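Local coordinates for uncharacterized bacterial lipoprotein (Bacteroides thetaiotaomicron VPI-5482, PDB 3GF6) that is of unknown function but, as a lipoprotein with an all-beta fold, is probably attached to a bacterial membrane, at residues A[6-18]-A[145-159]. Residues are numbered along the deposited sequence; the frame is centred on the assembly and turned at random.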
loop_
_atom_site.group_PDB
_atom_site.type_symbol
_atom_site.label_atom_id
_atom_site.label_comp_id
_atom_site.label_asym_id
_atom_site.label_seq_id
_atom_site.Cartn_x
_atom_site.Cartn_y
_atom_site.Cartn_z
ATOM N N ILE A 6 -7.832 -18.094 -6.757
ATOM C CA ILE A 6 -7.261 -16.930 -7.443
ATOM C C ILE A 6 -6.296 -16.315 -6.448
ATOM O O ILE A 6 -6.705 -15.838 -5.391
ATOM C CB ILE A 6 -8.345 -15.932 -7.815
ATOM C CG1 ILE A 6 -9.349 -16.554 -8.802
ATOM C CG2 ILE A 6 -7.742 -14.621 -8.386
ATOM C CD1 ILE A 6 -10.408 -15.590 -9.223
ATOM N N TYR A 7 -5.011 -16.371 -6.760
ATOM C CA TYR A 7 -3.963 -16.184 -5.766
ATOM C C TYR A 7 -2.887 -15.370 -6.422
ATOM O O TYR A 7 -2.437 -15.753 -7.490
ATOM C CB TYR A 7 -3.424 -17.539 -5.317
ATOM C CG TYR A 7 -2.228 -17.569 -4.387
ATOM C CD1 TYR A 7 -2.203 -16.843 -3.168
ATOM C CD2 TYR A 7 -1.121 -18.344 -4.692
ATOM C CE1 TYR A 7 -1.098 -16.928 -2.319
ATOM C CE2 TYR A 7 -0.026 -18.419 -3.862
ATOM C CZ TYR A 7 -0.007 -17.720 -2.670
ATOM O OH TYR A 7 1.120 -17.817 -1.864
ATOM N N TYR A 8 -2.521 -14.253 -5.780
ATOM C CA TYR A 8 -1.671 -13.224 -6.356
ATOM C C TYR A 8 -0.396 -12.909 -5.521
ATOM O O TYR A 8 -0.206 -11.773 -5.068
ATOM C CB TYR A 8 -2.484 -11.954 -6.484
ATOM C CG TYR A 8 -3.679 -11.982 -7.432
ATOM C CD1 TYR A 8 -3.555 -12.401 -8.755
ATOM C CD2 TYR A 8 -4.901 -11.496 -7.021
ATOM C CE1 TYR A 8 -4.656 -12.357 -9.654
ATOM C CE2 TYR A 8 -6.006 -11.461 -7.890
ATOM C CZ TYR A 8 -5.869 -11.854 -9.214
ATOM O OH TYR A 8 -6.967 -11.795 -10.063
ATOM N N PRO A 9 0.491 -13.909 -5.333
ATOM C CA PRO A 9 1.689 -13.697 -4.517
ATOM C C PRO A 9 2.756 -12.822 -5.187
ATOM O O PRO A 9 2.977 -12.914 -6.396
ATOM C CB PRO A 9 2.231 -15.117 -4.300
ATOM C CG PRO A 9 1.843 -15.864 -5.554
ATOM C CD PRO A 9 0.457 -15.247 -5.927
ATOM N N VAL A 10 3.438 -12.032 -4.376
ATOM C CA VAL A 10 4.613 -11.295 -4.802
ATOM C C VAL A 10 5.639 -11.535 -3.747
ATOM O O VAL A 10 5.361 -11.340 -2.553
ATOM C CB VAL A 10 4.330 -9.815 -4.974
ATOM C CG1 VAL A 10 5.639 -9.003 -5.222
ATOM C CG2 VAL A 10 3.295 -9.617 -6.101
ATOM N N GLY A 11 6.829 -11.952 -4.191
ATOM C CA GLY A 11 7.923 -12.268 -3.308
ATOM C C GLY A 11 8.902 -11.119 -3.102
ATOM O O GLY A 11 8.509 -9.978 -2.845
ATOM N N ASP A 12 10.199 -11.431 -3.240
ATOM C CA ASP A 12 11.249 -10.429 -3.026
ATOM C C ASP A 12 11.432 -9.594 -4.286
ATOM O O ASP A 12 12.361 -9.775 -5.062
ATOM C CB ASP A 12 12.542 -11.089 -2.566
ATOM C CG ASP A 12 12.352 -11.950 -1.311
ATOM O OD1 ASP A 12 11.556 -11.568 -0.399
ATOM O OD2 ASP A 12 13.013 -13.015 -1.242
ATOM N N VAL A 13 10.492 -8.685 -4.500
ATOM C CA VAL A 13 10.423 -7.932 -5.722
ATOM C C VAL A 13 10.749 -6.475 -5.402
ATOM O O VAL A 13 10.324 -5.941 -4.382
ATOM C CB VAL A 13 9.038 -8.029 -6.369
ATOM C CG1 VAL A 13 8.893 -7.008 -7.464
ATOM C CG2 VAL A 13 8.818 -9.414 -6.891
ATOM N N ASP A 14 11.514 -5.856 -6.281
ATOM C CA ASP A 14 11.847 -4.443 -6.160
ATOM C C ASP A 14 11.788 -3.785 -7.542
ATOM O O ASP A 14 12.771 -3.835 -8.317
ATOM C CB ASP A 14 13.240 -4.286 -5.559
ATOM C CG ASP A 14 13.544 -2.874 -5.170
ATOM O OD1 ASP A 14 12.785 -1.956 -5.542
ATOM O OD2 ASP A 14 14.571 -2.671 -4.486
ATOM N N ILE A 15 10.628 -3.207 -7.835
ATOM C CA ILE A 15 10.334 -2.488 -9.077
ATOM C C ILE A 15 10.213 -0.995 -8.789
ATOM O O ILE A 15 9.427 -0.593 -7.902
ATOM C CB ILE A 15 8.962 -2.964 -9.658
ATOM C CG1 ILE A 15 9.063 -4.408 -10.160
ATOM C CG2 ILE A 15 8.460 -2.050 -10.780
ATOM C CD1 ILE A 15 7.730 -5.149 -10.145
ATOM N N GLU A 16 10.959 -0.172 -9.517
ATOM C CA GLU A 16 10.793 1.290 -9.443
ATOM C C GLU A 16 10.844 1.855 -10.841
ATOM O O GLU A 16 11.816 1.611 -11.552
ATOM C CB GLU A 16 11.899 1.943 -8.606
ATOM C CG GLU A 16 11.640 1.991 -7.124
ATOM C CD GLU A 16 12.643 2.869 -6.367
ATOM O OE1 GLU A 16 12.888 4.043 -6.774
ATOM O OE2 GLU A 16 13.198 2.360 -5.373
ATOM N N ARG A 17 9.791 2.557 -11.233
ATOM C CA ARG A 17 9.716 3.177 -12.535
ATOM C C ARG A 17 9.544 4.676 -12.358
ATOM O O ARG A 17 9.191 5.167 -11.264
ATOM C CB ARG A 17 8.534 2.653 -13.338
ATOM C CG ARG A 17 8.468 1.111 -13.448
ATOM C CD ARG A 17 7.471 0.739 -14.518
ATOM N NE ARG A 17 6.841 -0.552 -14.260
ATOM C CZ ARG A 17 7.396 -1.731 -14.488
ATOM N NH1 ARG A 17 8.628 -1.831 -14.956
ATOM N NH2 ARG A 17 6.708 -2.815 -14.237
ATOM N N GLY A 18 9.751 5.386 -13.462
ATOM C CA GLY A 18 9.479 6.832 -13.529
ATOM C C GLY A 18 10.732 7.583 -13.919
ATOM O O GLY A 18 11.826 7.017 -13.936
ATOM N N TYR A 145 -1.733 -7.862 -12.026
ATOM C CA TYR A 145 -0.951 -9.056 -11.729
ATOM C C TYR A 145 -0.540 -9.801 -12.985
ATOM O O TYR A 145 -1.363 -10.066 -13.862
ATOM C CB TYR A 145 -1.729 -10.009 -10.833
ATOM C CG TYR A 145 -0.825 -11.042 -10.224
ATOM C CD1 TYR A 145 -0.637 -12.292 -10.811
ATOM C CD2 TYR A 145 -0.107 -10.742 -9.082
ATOM C CE1 TYR A 145 0.227 -13.242 -10.231
ATOM C CE2 TYR A 145 0.765 -11.680 -8.508
ATOM C CZ TYR A 145 0.923 -12.921 -9.092
ATOM O OH TYR A 145 1.776 -13.830 -8.513
ATOM N N PRO A 146 0.742 -10.182 -13.066
ATOM C CA PRO A 146 1.844 -9.942 -12.133
ATOM C C PRO A 146 2.356 -8.506 -12.288
ATOM O O PRO A 146 2.477 -8.012 -13.402
ATOM C CB PRO A 146 2.901 -10.966 -12.549
ATOM C CG PRO A 146 2.333 -11.726 -13.695
ATOM C CD PRO A 146 1.175 -10.985 -14.219
ATOM N N PRO A 147 2.604 -7.810 -11.171
ATOM C CA PRO A 147 2.865 -6.374 -11.273
ATOM C C PRO A 147 4.082 -6.002 -12.137
ATOM O O PRO A 147 4.077 -4.957 -12.846
ATOM C CB PRO A 147 3.061 -5.935 -9.816
ATOM C CG PRO A 147 3.034 -7.146 -8.971
ATOM C CD PRO A 147 2.626 -8.323 -9.788
ATOM N N ALA A 148 5.095 -6.859 -12.151
ATOM C CA ALA A 148 6.273 -6.588 -12.975
ATOM C C ALA A 148 5.959 -6.428 -14.461
ATOM O O ALA A 148 6.717 -5.756 -15.159
ATOM C CB ALA A 148 7.350 -7.679 -12.760
ATOM N N ASN A 149 4.846 -7.000 -14.938
ATOM C CA ASN A 149 4.447 -6.945 -16.344
ATOM C C ASN A 149 3.701 -5.670 -16.749
ATOM O O ASN A 149 3.325 -5.542 -17.907
ATOM C CB ASN A 149 3.577 -8.152 -16.719
ATOM C CG ASN A 149 4.341 -9.496 -16.680
ATOM O OD1 ASN A 149 5.511 -9.572 -16.269
ATOM N ND2 ASN A 149 3.664 -10.556 -17.084
ATOM N N PHE A 150 3.444 -4.755 -15.811
ATOM C CA PHE A 150 2.640 -3.564 -16.105
ATOM C C PHE A 150 3.476 -2.287 -15.955
ATOM O O PHE A 150 3.981 -2.005 -14.868
ATOM C CB PHE A 150 1.442 -3.471 -15.157
ATOM C CG PHE A 150 0.396 -4.504 -15.385
ATOM C CD1 PHE A 150 0.568 -5.811 -14.920
ATOM C CD2 PHE A 150 -0.791 -4.180 -16.034
ATOM C CE1 PHE A 150 -0.410 -6.790 -15.118
ATOM C CE2 PHE A 150 -1.780 -5.148 -16.238
ATOM C CZ PHE A 150 -1.594 -6.453 -15.776
ATOM N N PRO A 151 3.573 -1.477 -17.016
ATOM C CA PRO A 151 4.166 -0.124 -16.871
ATOM C C PRO A 151 3.335 0.778 -15.945
ATOM O O PRO A 151 3.838 1.768 -15.433
ATOM C CB PRO A 151 4.148 0.444 -18.290
ATOM C CG PRO A 151 3.276 -0.467 -19.090
ATOM C CD PRO A 151 3.059 -1.743 -18.372
ATOM N N GLU A 152 2.101 0.372 -15.674
ATOM C CA GLU A 152 1.242 1.064 -14.709
ATOM C C GLU A 152 1.684 0.927 -13.254
ATOM O O GLU A 152 1.210 1.664 -12.364
ATOM C CB GLU A 152 -0.187 0.530 -14.832
ATOM C CG GLU A 152 -0.902 0.925 -16.117
ATOM C CD GLU A 152 -0.631 0.055 -17.318
ATOM O OE1 GLU A 152 0.044 -0.999 -17.187
ATOM O OE2 GLU A 152 -1.141 0.453 -18.402
ATOM N N VAL A 153 2.565 -0.026 -13.005
ATOM C CA VAL A 153 3.157 -0.203 -11.680
ATOM C C VAL A 153 4.395 0.678 -11.561
ATOM O O VAL A 153 5.392 0.506 -12.294
ATOM C CB VAL A 153 3.461 -1.686 -11.388
ATOM C CG1 VAL A 153 4.289 -1.826 -10.121
ATOM C CG2 VAL A 153 2.155 -2.441 -11.175
ATOM N N PHE A 154 4.307 1.647 -10.650
ATOM C CA PHE A 154 5.355 2.669 -10.470
ATOM C C PHE A 154 6.378 2.240 -9.401
ATOM O O PHE A 154 7.574 2.499 -9.524
ATOM C CB PHE A 154 4.738 4.034 -10.105
ATOM C CG PHE A 154 3.746 4.565 -11.129
ATOM C CD1 PHE A 154 3.922 4.348 -12.488
ATOM C CD2 PHE A 154 2.583 5.224 -10.703
ATOM C CE1 PHE A 154 2.986 4.824 -13.416
ATOM C CE2 PHE A 154 1.653 5.686 -11.621
ATOM C CZ PHE A 154 1.854 5.487 -12.970
HETATM N N MSE A 155 5.878 1.590 -8.342
HETATM C CA MSE A 155 6.706 1.116 -7.246
HETATM C C MSE A 155 6.096 -0.169 -6.747
HETATM O O MSE A 155 4.883 -0.264 -6.492
HETATM C CB MSE A 155 6.795 2.116 -6.079
HETATM C CG MSE A 155 7.866 1.780 -5.032
HETATM SE SE MSE A 155 7.422 2.427 -3.254
HETATM C CE MSE A 155 5.957 1.194 -2.791
ATOM N N CYS A 156 6.937 -1.176 -6.606
ATOM C CA CYS A 156 6.499 -2.446 -6.037
ATOM C C CYS A 156 7.647 -2.997 -5.206
ATOM O O CYS A 156 8.708 -3.300 -5.740
ATOM C CB CYS A 156 6.100 -3.450 -7.141
ATOM S SG CYS A 156 5.428 -4.991 -6.482
ATOM N N LYS A 157 7.428 -3.108 -3.907
ATOM C CA LYS A 157 8.424 -3.606 -2.966
ATOM C C LYS A 157 7.808 -4.688 -2.098
ATOM O O LYS A 157 6.920 -4.433 -1.255
ATOM C CB LYS A 157 9.051 -2.491 -2.116
ATOM C CG LYS A 157 9.971 -1.557 -2.927
ATOM C CD LYS A 157 10.372 -0.329 -2.169
ATOM C CE LYS A 157 11.065 0.695 -3.118
ATOM N NZ LYS A 157 12.326 0.247 -3.822
ATOM N N GLY A 158 8.270 -5.909 -2.328
ATOM C CA GLY A 158 7.799 -7.076 -1.592
ATOM C C GLY A 158 8.825 -7.856 -0.810
ATOM O O GLY A 158 10.044 -7.814 -1.060
ATOM N N GLY A 159 8.335 -8.589 0.164
ATOM C CA GLY A 159 9.178 -9.553 0.884
ATOM C C GLY A 159 10.363 -8.843 1.517
ATOM O O GLY A 159 10.203 -7.759 2.106
#
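With CG placed trans to the backbone N (chi1 -165°), the Tyr145 ring reaches Tyr8 and Pro9, while Arg17 sets out with CG trans to its carbonyl carbon (chi1 -53°) and runs extended to NE, bringing its guanidinium to the loop before strand 153-158. Tyr145 OH donates to an in-plane lone pair of Pro9 O at 2.6 Å. One face of this ring receives Tyr8 CD1, 3.4 Å from Tyr145 CG, the rings inclined at 47°; Tyr8 OH bonds to Asn93. At the other end, Arg17 NH2 donates to Ala148 O at 3.1 Å, from above that carbonyl's plane, and weakly to Phe150 O. NE bonds weakly to Val153 O; a long side chain with several N-H donors suits this place, gathering carbonyls from the 3-10 segment 147-149 and the type I turn Phe150-Val153. In one of its two conformers, Ile15 puts CG2 over one guanidinium face.

Between these ends, Ile15 and Cys156 exchange two backbone hydrogen bonds, Gly158 N donates to Val13 O and Arg17 N to Phe154 O. On the Ile15 side, branched and small side chains fit together, Ile15 CD1 of that conformer meeting Ala148 CB and Val10 CG2 the Pro147 ring. On the other side, Lys157 bends to place NZ 2.8 Å from both Asp14 OD1 and Glu16 OE2, one cation shared by alternate acids of strand 14-16. Gly158, lacking a side chain, lets Gly11 O come within 3.0 Å of Gly158 C. Strand 153-158 also pairs with strand 129-139; the short N-terminal strand thus extends an antiparallel sheet of this all-beta fold.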